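Mitotic checkpoint control protein kinase BUB1 (PDB 6JKK) carries a protein kinase domain, the part described here, which probably binds ATP and phosphorylates proteins such as CENP-E at the kinetochore during mitosis. Local coordinates at residues L167-D171 and L310-R314; M160-C164 and R314-K318; L31-Q35 and L49-N53; R42-N46 and E57-M61; Q221-Y225 and R241-Y245. One frame throughout, in Å; residues are numbered along the deposited sequence.

Interaction 1: residues L167-D171 and L310-R314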
# COMPACT_ATOMS: atom_id res chain seq x y z
N LEU A 167 8.69 -4.93 -2.87
CA LEU A 167 9.64 -4.16 -3.65
C LEU A 167 9.22 -4.12 -5.12
O LEU A 167 9.35 -3.08 -5.77
CB LEU A 167 11.04 -4.76 -3.53
CG LEU A 167 11.83 -4.34 -2.29
CD1 LEU A 167 12.92 -5.36 -1.99
CD2 LEU A 167 12.40 -2.95 -2.48
N ASP A 168 8.74 -5.24 -5.63
CA ASP A 168 8.34 -5.31 -7.04
C ASP A 168 7.13 -4.41 -7.27
O ASP A 168 7.05 -3.69 -8.27
CB ASP A 168 8.01 -6.75 -7.44
CG ASP A 168 8.54 -7.13 -8.81
OD1 ASP A 168 9.38 -6.39 -9.37
OD2 ASP A 168 8.12 -8.19 -9.32
N ILE A 169 6.19 -4.43 -6.33
CA ILE A 169 4.96 -3.64 -6.47
C ILE A 169 5.26 -2.13 -6.43
O ILE A 169 4.72 -1.37 -7.24
CB ILE A 169 3.94 -4.02 -5.37
CG1 ILE A 169 3.43 -5.45 -5.60
CG2 ILE A 169 2.77 -3.05 -5.35
CD1 ILE A 169 2.66 -6.04 -4.41
N VAL A 170 6.12 -1.72 -5.51
CA VAL A 170 6.49 -0.31 -5.38
C VAL A 170 7.32 0.15 -6.58
O VAL A 170 7.12 1.26 -7.10
CB VAL A 170 7.25 -0.08 -4.06
CG1 VAL A 170 7.79 1.34 -3.97
CG2 VAL A 170 6.33 -0.36 -2.89
N ASP A 171 8.25 -0.70 -7.03
CA ASP A 171 9.07 -0.38 -8.20
C ASP A 171 8.18 -0.08 -9.41
O ASP A 171 8.37 0.92 -10.10
CB ASP A 171 10.02 -1.54 -8.50
CG ASP A 171 11.19 -1.14 -9.38
OD1 ASP A 171 11.72 -0.01 -9.22
OD2 ASP A 171 11.60 -1.95 -10.23
N LEU A 310 15.67 -0.75 -6.82
CA LEU A 310 14.85 -1.69 -6.05
C LEU A 310 15.01 -3.13 -6.54
O LEU A 310 14.85 -4.08 -5.77
CB LEU A 310 13.38 -1.27 -6.07
CG LEU A 310 13.03 0.13 -5.56
CD1 LEU A 310 11.52 0.32 -5.42
CD2 LEU A 310 13.72 0.41 -4.23
N GLN A 311 15.31 -3.30 -7.82
CA GLN A 311 15.51 -4.64 -8.38
C GLN A 311 16.77 -5.30 -7.84
O GLN A 311 16.79 -6.51 -7.62
CB GLN A 311 15.53 -4.61 -9.91
CG GLN A 311 14.15 -4.32 -10.52
CD GLN A 311 13.05 -5.26 -10.02
OE1 GLN A 311 13.26 -6.47 -9.88
NE2 GLN A 311 11.87 -4.70 -9.75
N GLN A 312 17.82 -4.50 -7.61
CA GLN A 312 19.05 -5.03 -7.00
C GLN A 312 18.76 -5.55 -5.59
O GLN A 312 19.34 -6.55 -5.15
CB GLN A 312 20.14 -3.95 -6.96
CG GLN A 312 21.31 -4.27 -6.02
CD GLN A 312 22.10 -5.49 -6.45
OE1 GLN A 312 22.17 -5.81 -7.63
NE2 GLN A 312 22.71 -6.17 -5.48
N LEU A 313 17.86 -4.87 -4.89
CA LEU A 313 17.47 -5.32 -3.56
C LEU A 313 16.70 -6.64 -3.66
O LEU A 313 16.88 -7.54 -2.83
CB LEU A 313 16.64 -4.26 -2.84
CG LEU A 313 17.40 -2.97 -2.51
CD1 LEU A 313 16.51 -2.00 -1.75
CD2 LEU A 313 18.66 -3.28 -1.71
N ARG A 314 15.85 -6.76 -4.68
CA ARG A 314 15.11 -8.00 -4.89
C ARG A 314 16.10 -9.12 -5.18
O ARG A 314 15.94 -10.23 -4.68
CB ARG A 314 14.09 -7.86 -6.03
CG ARG A 314 12.90 -6.97 -5.71
CD ARG A 314 11.83 -7.04 -6.81
NE ARG A 314 11.15 -8.34 -6.84
CZ ARG A 314 11.25 -9.22 -7.83
NH1 ARG A 314 11.98 -8.95 -8.91
NH2 ARG A 314 10.59 -10.37 -7.76
O HOH W 1 14.46 -0.17 -9.27
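L167 and L310 touch through their CD2 methyls, 4.0 Å apart, between helical segments that run antiparallel with axes 9.6 Å from each other. The second methyl of L167, CD1, leans on L313, and L167 CB lies 3.6 Å from R314 CG, leucine and arginine stem passing in opposite directions. L310 sends its own CD1 against the backbone of D171, 3.8 Å from D171 CA. R314 bends at chi3 (70°) and lays its guanidinium flat on the D168 carboxylate. The planes are 6° apart, and D168 CG sits 3.5 Å above the centre of the guanidinium. Stacked this way, no N-H points at D168 OD2; the salt bridge to R314 NH2 is long and rests on charge alone, and NH2 makes its hydrogen bond to N199. Q311 fills the space between the acids: NE2 donates to D168 OD1 at 3.0 Å and, almost straight, to D171 OD2 at 2.8 Å, on its anti side but well out of the carboxylate plane, while OE1 accepts in its carbonyl plane from R314 NH1. An alanine at Q311 is likely to leave both carboxylates without their shared donor and the guanidinium freer to turn. A water links D171 OD1 to L310 N. Helix 246-261 packs on L167, V170 and L310 through L249, L252 and M256, while L298 of helix 288-299 meets L310 and L313.

Interaction 2: residues M160-C164 and R314-K318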
# COMPACT_ATOMS: atom_id res chain seq x y z
N MET A 160 11.38 -12.35 3.80
CA MET A 160 12.16 -12.06 2.60
C MET A 160 11.31 -12.19 1.35
O MET A 160 11.41 -11.37 0.43
CB MET A 160 13.35 -13.01 2.48
CG MET A 160 14.34 -12.93 3.59
SD MET A 160 15.71 -14.00 3.15
CE MET A 160 16.42 -14.22 4.78
N HIS A 161 10.48 -13.24 1.31
CA HIS A 161 9.62 -13.49 0.15
C HIS A 161 8.61 -12.37 -0.04
O HIS A 161 8.41 -11.87 -1.16
CB HIS A 161 8.90 -14.84 0.32
CG HIS A 161 8.36 -15.41 -0.96
ND1 HIS A 161 7.30 -14.85 -1.63
CD2 HIS A 161 8.72 -16.50 -1.67
CE1 HIS A 161 7.03 -15.56 -2.71
NE2 HIS A 161 7.88 -16.58 -2.76
N LEU A 162 7.96 -11.98 1.06
CA LEU A 162 6.99 -10.89 1.04
C LEU A 162 7.65 -9.54 0.73
O LEU A 162 7.07 -8.72 0.04
CB LEU A 162 6.25 -10.81 2.38
CG LEU A 162 5.31 -11.97 2.73
CD1 LEU A 162 4.69 -11.76 4.11
CD2 LEU A 162 4.22 -12.10 1.68
N SER A 163 8.86 -9.33 1.23
CA SER A 163 9.60 -8.10 0.96
C SER A 163 9.97 -7.98 -0.52
O SER A 163 9.94 -6.88 -1.10
CB SER A 163 10.87 -8.04 1.81
OG SER A 163 10.54 -7.99 3.18
N CYS A 164 10.33 -9.10 -1.12
CA CYS A 164 10.67 -9.14 -2.53
C CYS A 164 9.46 -8.73 -3.36
O CYS A 164 9.58 -8.00 -4.34
CB CYS A 164 11.12 -10.55 -2.91
SG CYS A 164 11.90 -10.68 -4.54
N ARG A 314 15.85 -6.76 -4.68
CA ARG A 314 15.11 -8.00 -4.89
C ARG A 314 16.10 -9.12 -5.18
O ARG A 314 15.94 -10.23 -4.68
CB ARG A 314 14.09 -7.86 -6.03
CG ARG A 314 12.90 -6.97 -5.71
CD ARG A 314 11.83 -7.04 -6.81
NE ARG A 314 11.15 -8.34 -6.84
CZ ARG A 314 11.25 -9.22 -7.83
NH1 ARG A 314 11.98 -8.95 -8.91
NH2 ARG A 314 10.59 -10.37 -7.76
N THR A 315 17.13 -8.83 -5.96
CA THR A 315 18.18 -9.81 -6.26
C THR A 315 18.85 -10.30 -4.98
O THR A 315 19.12 -11.50 -4.82
CB THR A 315 19.21 -9.24 -7.24
OG1 THR A 315 18.57 -9.00 -8.50
CG2 THR A 315 20.37 -10.24 -7.45
N GLN A 316 19.12 -9.38 -4.05
CA GLN A 316 19.76 -9.75 -2.80
C GLN A 316 18.89 -10.74 -2.02
O GLN A 316 19.40 -11.74 -1.50
CB GLN A 316 20.08 -8.52 -1.95
CG GLN A 316 21.15 -7.61 -2.56
CD GLN A 316 21.70 -6.61 -1.56
OE1 GLN A 316 22.08 -6.99 -0.44
NE2 GLN A 316 21.74 -5.34 -1.94
N LEU A 317 17.59 -10.45 -1.96
CA LEU A 317 16.64 -11.32 -1.28
C LEU A 317 16.52 -12.69 -1.94
O LEU A 317 16.47 -13.71 -1.26
CB LEU A 317 15.28 -10.63 -1.19
CG LEU A 317 15.21 -9.42 -0.26
CD1 LEU A 317 14.00 -8.55 -0.60
CD2 LEU A 317 15.16 -9.87 1.20
N LYS A 318 16.46 -12.71 -3.27
CA LYS A 318 16.36 -13.97 -4.01
C LYS A 318 17.58 -14.85 -3.77
O LYS A 318 17.47 -16.08 -3.70
CB LYS A 318 16.23 -13.70 -5.50
CG LYS A 318 15.12 -12.75 -5.86
CD LYS A 318 13.86 -13.47 -6.22
CE LYS A 318 13.29 -12.89 -7.50
NZ LYS A 318 14.42 -12.67 -8.44
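The R314 guanidinium turns one edge to C164, with C164 O close to its plane, while C164 SG lies out of that plane on the side away from the stacked D168 carboxylate. R314 NE donates to C164 O at 3.0 Å; the partner is only 5° out of the guanidinium plane, but the donor stands above the carbonyl plane instead of on a lone pair. The sulfur stands above that rim, 3.4 Å from R314 NE, with R314 NH2 almost as near. SG anti to the backbone N (chi1 -168°) carries the thiol across to the facing helix, where K318 folds its aliphatic chain against it, CD 3.8 Å from C164 SG. A methionine in place of R314 would probably leave C164 O and N199 OD1 without these donors and D168 without its stacked positive charge. The apolar half of the contact belongs to L317, whose two methyls divide the work. CD1 approaches the backbone at C164 N (3.7 Å) and S163 CB, and CD2 meets M160 CB at 3.8 Å, the two side chains meeting at a slant. M160 then leads its sulfur end away from L317, and S163 OG is bonded to V159 O in its own helix. The segment axes cross at -156°, 9.4 Å apart. Helix 288-299 closes over this side, W291 touching M160 and S163, M290 and I294 touching L317; beyond, M160 reaches A320 and L321 further along helix 310-322.

Interaction 3: residues L31-Q35 and L49-N53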
# COMPACT_ATOMS: atom_id res chain seq x y z
N LEU A 31 -18.30 7.57 -17.10
CA LEU A 31 -17.89 6.21 -16.78
C LEU A 31 -19.07 5.35 -16.34
O LEU A 31 -19.76 5.70 -15.38
CB LEU A 31 -16.81 6.22 -15.69
CG LEU A 31 -15.47 6.83 -16.08
CD1 LEU A 31 -14.57 7.00 -14.86
CD2 LEU A 31 -14.77 5.99 -17.15
N PRO A 32 -19.31 4.24 -17.05
CA PRO A 32 -20.46 3.37 -16.75
C PRO A 32 -20.38 2.76 -15.36
O PRO A 32 -21.42 2.40 -14.81
CB PRO A 32 -20.36 2.28 -17.82
CG PRO A 32 -19.65 2.95 -18.97
CD PRO A 32 -18.64 3.85 -18.31
N HIS A 33 -19.19 2.64 -14.79
CA HIS A 33 -19.08 2.05 -13.45
C HIS A 33 -19.08 3.10 -12.35
O HIS A 33 -18.88 2.78 -11.18
CB HIS A 33 -17.85 1.14 -13.33
CG HIS A 33 -16.54 1.86 -13.32
ND1 HIS A 33 -16.12 2.67 -14.35
CD2 HIS A 33 -15.53 1.86 -12.41
CE1 HIS A 33 -14.92 3.15 -14.08
NE2 HIS A 33 -14.54 2.68 -12.90
N CYS A 34 -19.35 4.35 -12.73
CA CYS A 34 -19.50 5.42 -11.75
C CYS A 34 -20.93 5.94 -11.84
O CYS A 34 -21.43 6.22 -12.94
CB CYS A 34 -18.53 6.55 -12.06
SG CYS A 34 -18.65 7.99 -10.97
N GLN A 35 -21.59 6.06 -10.69
CA GLN A 35 -22.91 6.70 -10.66
C GLN A 35 -22.88 7.96 -9.81
O GLN A 35 -22.59 7.90 -8.62
CB GLN A 35 -23.99 5.74 -10.13
CG GLN A 35 -25.37 6.41 -10.05
CD GLN A 35 -26.49 5.44 -9.70
OE1 GLN A 35 -26.25 4.33 -9.22
NE2 GLN A 35 -27.72 5.86 -9.94
N LEU A 49 -27.07 -2.05 -1.36
CA LEU A 49 -26.61 -0.83 -2.01
C LEU A 49 -26.60 -1.11 -3.49
O LEU A 49 -26.20 -2.19 -3.93
CB LEU A 49 -25.20 -0.49 -1.53
CG LEU A 49 -24.53 0.74 -2.14
CD1 LEU A 49 -25.36 1.96 -1.82
CD2 LEU A 49 -23.13 0.92 -1.61
N GLU A 50 -27.03 -0.13 -4.28
CA GLU A 50 -27.00 -0.28 -5.72
C GLU A 50 -26.10 0.75 -6.39
O GLU A 50 -26.09 1.93 -6.02
CB GLU A 50 -28.41 -0.18 -6.30
CG GLU A 50 -29.33 -1.32 -5.91
CD GLU A 50 -30.61 -1.35 -6.74
OE1 GLU A 50 -30.65 -2.10 -7.73
OE2 GLU A 50 -31.56 -0.63 -6.39
N VAL A 51 -25.32 0.30 -7.37
CA VAL A 51 -24.64 1.21 -8.27
C VAL A 51 -25.14 0.84 -9.66
O VAL A 51 -24.75 -0.20 -10.21
CB VAL A 51 -23.11 1.08 -8.21
CG1 VAL A 51 -22.46 2.10 -9.13
CG2 VAL A 51 -22.62 1.28 -6.78
N HIS A 52 -26.01 1.69 -10.21
CA HIS A 52 -26.65 1.40 -11.50
C HIS A 52 -27.46 0.10 -11.43
O HIS A 52 -28.42 -0.00 -10.67
CB HIS A 52 -25.62 1.36 -12.63
CG HIS A 52 -25.02 2.69 -12.94
ND1 HIS A 52 -25.77 3.83 -13.15
CD2 HIS A 52 -23.72 3.07 -13.08
CE1 HIS A 52 -24.98 4.84 -13.41
NE2 HIS A 52 -23.73 4.41 -13.38
N ASN A 53 -27.07 -0.89 -12.23
CA ASN A 53 -27.78 -2.16 -12.26
C ASN A 53 -27.24 -3.18 -11.26
O ASN A 53 -27.83 -4.24 -11.05
CB ASN A 53 -27.76 -2.76 -13.67
CG ASN A 53 -28.76 -2.10 -14.61
OD1 ASN A 53 -29.90 -1.84 -14.23
ND2 ASN A 53 -28.34 -1.83 -15.84
O HOH W 2 -27.68 4.01 -6.30
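Q35 and H52 lie flat against each other, and this pair is the tight part of the contact. Q35 CB stands over one face of the imidazole, 3.7 Å from the ring centroid, and the side chains pass in opposite directions with amide and ring planes 12° apart. CG anti to the backbone N (chi1 178°) and an extended chain beyond it let the glutamine run back along the histidine until OE1 accepts from H52 N at 2.8 Å, the donor above the amide carbonyl plane. At the far end of the ring H52 NE2 donates to C34 O, 3.0 Å away, from above the carbonyl plane. P32 O, in the type I turn L31-C34, comes equally close to H52 CD2. Thus the imidazole is fixed both by its rim and by its face. On the inner side V51 CG1 lightly touches Q35 CB at 4.1 Å. The solvent side is looser: the end of E50 leads away, a water spans Q35 OE1 and E50 O, and H52 remains largely exposed, at the two-residue turn of the hairpin between strands 47-51 and 54-64. Strands 34-36 and 47-51 are the outermost of the sheet, so side chains and the turn, not strand pairing, bring its two edges together. Behind them, Q35 pairs with A120 and V122 of strand 119-122, V51 packs on I130, and L31 and C34 rest on F95 of helix 92-104.

Interaction 4: residues R42-N46 and E57-M61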
# COMPACT_ATOMS: atom_id res chain seq x y z
N ARG A 42 -25.37 6.95 4.53
CA ARG A 42 -24.36 6.38 5.40
C ARG A 42 -24.46 4.86 5.31
O ARG A 42 -25.55 4.30 5.36
CB ARG A 42 -24.60 6.86 6.84
CG ARG A 42 -23.44 6.63 7.79
CD ARG A 42 -23.67 7.36 9.11
NE ARG A 42 -23.41 8.80 9.00
CZ ARG A 42 -22.34 9.40 9.51
NH1 ARG A 42 -21.44 8.70 10.19
NH2 ARG A 42 -22.18 10.71 9.36
N LEU A 43 -23.33 4.19 5.12
CA LEU A 43 -23.33 2.73 5.05
C LEU A 43 -23.81 2.15 6.37
O LEU A 43 -23.47 2.67 7.43
CB LEU A 43 -21.93 2.20 4.73
CG LEU A 43 -21.38 2.43 3.32
CD1 LEU A 43 -19.91 2.03 3.24
CD2 LEU A 43 -22.19 1.65 2.30
N HIS A 44 -24.62 1.10 6.31
CA HIS A 44 -25.12 0.47 7.52
C HIS A 44 -25.13 -1.05 7.35
O HIS A 44 -25.45 -1.55 6.27
CB HIS A 44 -26.53 0.98 7.83
CG HIS A 44 -26.96 0.76 9.25
ND1 HIS A 44 -27.62 -0.37 9.66
CD2 HIS A 44 -26.80 1.53 10.35
CE1 HIS A 44 -27.87 -0.30 10.95
NE2 HIS A 44 -27.38 0.85 11.40
N PRO A 45 -24.78 -1.79 8.41
CA PRO A 45 -24.73 -3.25 8.31
C PRO A 45 -26.06 -3.89 7.91
O PRO A 45 -27.12 -3.35 8.20
CB PRO A 45 -24.34 -3.68 9.73
CG PRO A 45 -24.62 -2.49 10.60
CD PRO A 45 -24.35 -1.31 9.74
N ASN A 46 -25.98 -5.04 7.24
CA ASN A 46 -27.16 -5.83 6.87
C ASN A 46 -28.17 -5.11 5.99
O ASN A 46 -29.38 -5.22 6.19
CB ASN A 46 -27.85 -6.40 8.11
CG ASN A 46 -27.76 -7.91 8.18
OD1 ASN A 46 -28.65 -8.62 7.72
ND2 ASN A 46 -26.67 -8.41 8.75
N GLU A 57 -24.77 -6.64 -1.21
CA GLU A 57 -25.08 -6.79 0.21
C GLU A 57 -24.06 -5.94 0.94
O GLU A 57 -22.88 -5.96 0.59
CB GLU A 57 -24.89 -8.23 0.67
CG GLU A 57 -25.93 -9.24 0.21
CD GLU A 57 -25.54 -10.65 0.60
OE1 GLU A 57 -24.40 -10.83 1.08
OE2 GLU A 57 -26.36 -11.58 0.43
N VAL A 58 -24.50 -5.17 1.93
CA VAL A 58 -23.58 -4.51 2.85
C VAL A 58 -23.66 -5.27 4.17
O VAL A 58 -24.69 -5.22 4.84
CB VAL A 58 -23.94 -3.03 3.06
CG1 VAL A 58 -22.92 -2.36 3.98
CG2 VAL A 58 -24.00 -2.30 1.72
N SER A 59 -22.60 -5.99 4.53
CA SER A 59 -22.69 -6.96 5.61
C SER A 59 -22.21 -6.47 6.97
O SER A 59 -23.02 -6.19 7.86
CB SER A 59 -21.98 -8.27 5.23
OG SER A 59 -22.56 -8.85 4.07
N LYS A 60 -20.89 -6.36 7.14
CA LYS A 60 -20.30 -6.09 8.44
C LYS A 60 -19.32 -4.90 8.44
O LYS A 60 -18.62 -4.66 7.46
CB LYS A 60 -19.60 -7.35 8.97
CG LYS A 60 -20.57 -8.47 9.31
CD LYS A 60 -19.89 -9.65 9.99
CE LYS A 60 -19.13 -10.53 9.01
NZ LYS A 60 -18.73 -11.83 9.65
N MET A 61 -19.29 -4.17 9.54
CA MET A 61 -18.34 -3.07 9.70
C MET A 61 -16.93 -3.62 9.82
O MET A 61 -16.71 -4.59 10.54
CB MET A 61 -18.71 -2.24 10.94
CG MET A 61 -17.82 -1.04 11.23
SD MET A 61 -16.34 -1.41 12.22
CE MET A 61 -17.06 -1.92 13.78
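N46 N donates to S59 O across 3.2 Å, with an N-H...O angle of 143° and the donor tilted somewhat from the carbonyl plane. The same oxygen is approached by P45 CB at 3.4 Å, so the proline ring and the amide that follows it lie together against the strand. One residue back on each chain, V58 CG1 stands 3.5 Å from H44 O, an oxygen that also accepts from T47 OG1. V58 puts CG1 anti to the backbone N (chi1 -178°), and its other methyl, CG2, meets L43 CD2 loosely at 4.4 Å. S59 and K60 both face V72 of strand 68-75 and form a classic beta bulge in strand 54-64. The bulge occurs where the N46 bond is made, in the first strand of the hairpin that carries the glycine-rich loop in protein kinases. L43 reaches inward to L49, Y71 and L84, and its N is held by Q86 OE1; its side chain is about 7 Å from that of K85, the predicted ATP-binding lysine. Toward the outside, the H44 ring has P45 CD 3.3 Å above one face, near the rim, and H44 ND1 makes a weak bond to P45 O. N46 then turns the chain with a positive phi (59°) into strand 47-51, where T47 pairs with V58.

Interaction 5: residues Q221-Y225 and R241-Y245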
# COMPACT_ATOMS: atom_id res chain seq x y z
N GLN A 221 10.38 18.25 -9.95
CA GLN A 221 9.59 18.68 -8.81
C GLN A 221 9.94 17.86 -7.57
O GLN A 221 10.10 16.64 -7.65
CB GLN A 221 8.10 18.49 -9.10
CG GLN A 221 7.18 18.85 -7.95
CD GLN A 221 6.87 20.34 -7.87
OE1 GLN A 221 6.32 20.91 -8.81
NE2 GLN A 221 7.21 20.96 -6.75
N THR A 222 10.08 18.54 -6.43
CA THR A 222 10.27 17.89 -5.14
C THR A 222 9.31 18.51 -4.12
O THR A 222 8.67 19.53 -4.40
CB THR A 222 11.71 18.04 -4.61
OG1 THR A 222 12.00 19.42 -4.35
CG2 THR A 222 12.70 17.50 -5.62
N PHE A 223 9.20 17.88 -2.96
CA PHE A 223 8.35 18.39 -1.89
C PHE A 223 9.16 18.48 -0.59
O PHE A 223 10.18 17.82 -0.45
CB PHE A 223 7.14 17.48 -1.67
CG PHE A 223 6.56 16.95 -2.94
CD1 PHE A 223 5.81 17.76 -3.78
CD2 PHE A 223 6.74 15.62 -3.29
CE1 PHE A 223 5.27 17.27 -4.96
CE2 PHE A 223 6.21 15.11 -4.46
CZ PHE A 223 5.47 15.93 -5.30
N ASN A 224 8.70 19.30 0.35
CA ASN A 224 9.37 19.40 1.65
C ASN A 224 8.38 19.53 2.80
O ASN A 224 8.74 19.98 3.90
CB ASN A 224 10.39 20.54 1.66
CG ASN A 224 9.83 21.84 1.12
OD1 ASN A 224 8.64 22.13 1.29
ND2 ASN A 224 10.67 22.63 0.47
N TYR A 225 7.13 19.14 2.54
CA TYR A 225 6.11 19.02 3.57
C TYR A 225 6.58 18.03 4.62
O TYR A 225 7.23 17.03 4.29
CB TYR A 225 4.78 18.56 2.96
CG TYR A 225 3.70 18.18 3.96
CD1 TYR A 225 2.79 19.12 4.42
CD2 TYR A 225 3.59 16.87 4.42
CE1 TYR A 225 1.80 18.77 5.33
CE2 TYR A 225 2.62 16.51 5.33
CZ TYR A 225 1.73 17.46 5.78
OH TYR A 225 0.76 17.09 6.68
N ARG A 241 15.02 18.44 4.45
CA ARG A 241 15.35 18.13 3.06
C ARG A 241 14.15 17.75 2.18
O ARG A 241 13.16 17.21 2.66
CB ARG A 241 16.45 17.07 2.98
CG ARG A 241 17.86 17.65 3.08
CD ARG A 241 18.92 16.63 2.71
NE ARG A 241 18.78 15.41 3.50
CZ ARG A 241 18.99 14.19 3.03
NH1 ARG A 241 19.35 14.02 1.76
NH2 ARG A 241 18.83 13.14 3.82
N PRO A 242 14.25 18.06 0.88
CA PRO A 242 13.21 17.71 -0.09
C PRO A 242 13.10 16.20 -0.29
O PRO A 242 14.08 15.48 -0.09
CB PRO A 242 13.70 18.38 -1.38
CG PRO A 242 15.17 18.53 -1.20
CD PRO A 242 15.35 18.82 0.25
N TRP A 243 11.91 15.74 -0.68
CA TRP A 243 11.67 14.31 -0.92
C TRP A 243 10.63 14.13 -2.01
O TRP A 243 9.80 15.00 -2.25
CB TRP A 243 11.16 13.64 0.36
CG TRP A 243 9.98 14.33 0.95
CD1 TRP A 243 9.99 15.29 1.91
CD2 TRP A 243 8.60 14.11 0.62
NE1 TRP A 243 8.71 15.69 2.20
CE2 TRP A 243 7.83 14.98 1.42
CE3 TRP A 243 7.94 13.27 -0.28
CZ2 TRP A 243 6.44 15.02 1.35
CZ3 TRP A 243 6.56 13.31 -0.35
CH2 TRP A 243 5.83 14.18 0.46
N THR A 244 10.70 12.98 -2.68
CA THR A 244 9.62 12.51 -3.54
C THR A 244 9.38 11.05 -3.21
O THR A 244 8.71 10.73 -2.23
CB THR A 244 9.95 12.67 -5.04
OG1 THR A 244 11.22 12.07 -5.33
CG2 THR A 244 9.98 14.14 -5.44
N TYR A 245 9.97 10.16 -4.01
CA TYR A 245 9.74 8.72 -3.85
C TYR A 245 10.31 8.14 -2.54
O TYR A 245 9.89 7.06 -2.11
CB TYR A 245 10.30 7.95 -5.06
CG TYR A 245 9.69 8.40 -6.37
CD1 TYR A 245 8.49 7.86 -6.82
CD2 TYR A 245 10.31 9.36 -7.16
CE1 TYR A 245 7.92 8.26 -8.02
CE2 TYR A 245 9.75 9.77 -8.35
CZ TYR A 245 8.56 9.22 -8.78
OH TYR A 245 8.01 9.63 -9.97
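W243 spreads its indole beneath F223, whose CB stands over the six-membered ring, 4.0 Å from its centroid. The phenyl ring itself leans at 55° to the indole, neither stacked nor edge-to-face, and its CD2 comes within 3.7 Å of W243 CZ3. With CG in the crowded position between its backbone N and carbonyl carbon (chi1 53°), the tryptophan folds back under the opposing chain. There NE1 donates to Y225 O at 2.9 Å, the oxygen near the ring plane and the donor in the carbonyl plane. Two backbone bonds pin the centre: F223 N to W243 O, and W243 N to F223 O at 2.7 Å. They make one isolated antiparallel bridge, a hydrogen-bonded pair. F223 O is further approached by P242 CA at 3.1 Å in a CA-H...O contact. Beside the bridge T244 CG2 packs against Q221 O (3.3 Å) and touches F223 CE2, while T222 OG1 lies alongside P242 CB at 3.6 Å. The indole also meets E236 and M237 of helix 235-238. On the outer side residues near the N-terminus touch the loop: F7 N donates to N224 OD1, and F10 meets the Y225 ring edge-to-face. Segment 221-225 probably belongs to the activation segment of the kinase fold, and 241-245 is the linker from helix 235-238 into helix 246-261; the bridge and the indole join the two loops.

Overall arrangement
Interactions 1 and 2 are one buried interface of helices 156-175 and 310-322; they share R314 and touch through L167 CD1 and L317 CD1, 3.6 Å apart. There leucine packing sits beside a polar network of D168, D171, Q311 and R314, which R314 extends to a backbone carbonyl and to N199. Interactions 3 and 4, on the opposite side of the chain's centre from that pair, lie nearer the surface: both reach strands of one sheet, join where L49 packs on V58 and L43, and rely on backbone atoms, with a stacked glutamine and histidine added in interaction 3. Interaction 5, nested in the loop that interaction 1 closes and about 6 Å from it at nearest atoms, is partly buried and combines a strand-like bridge with aromatic packing.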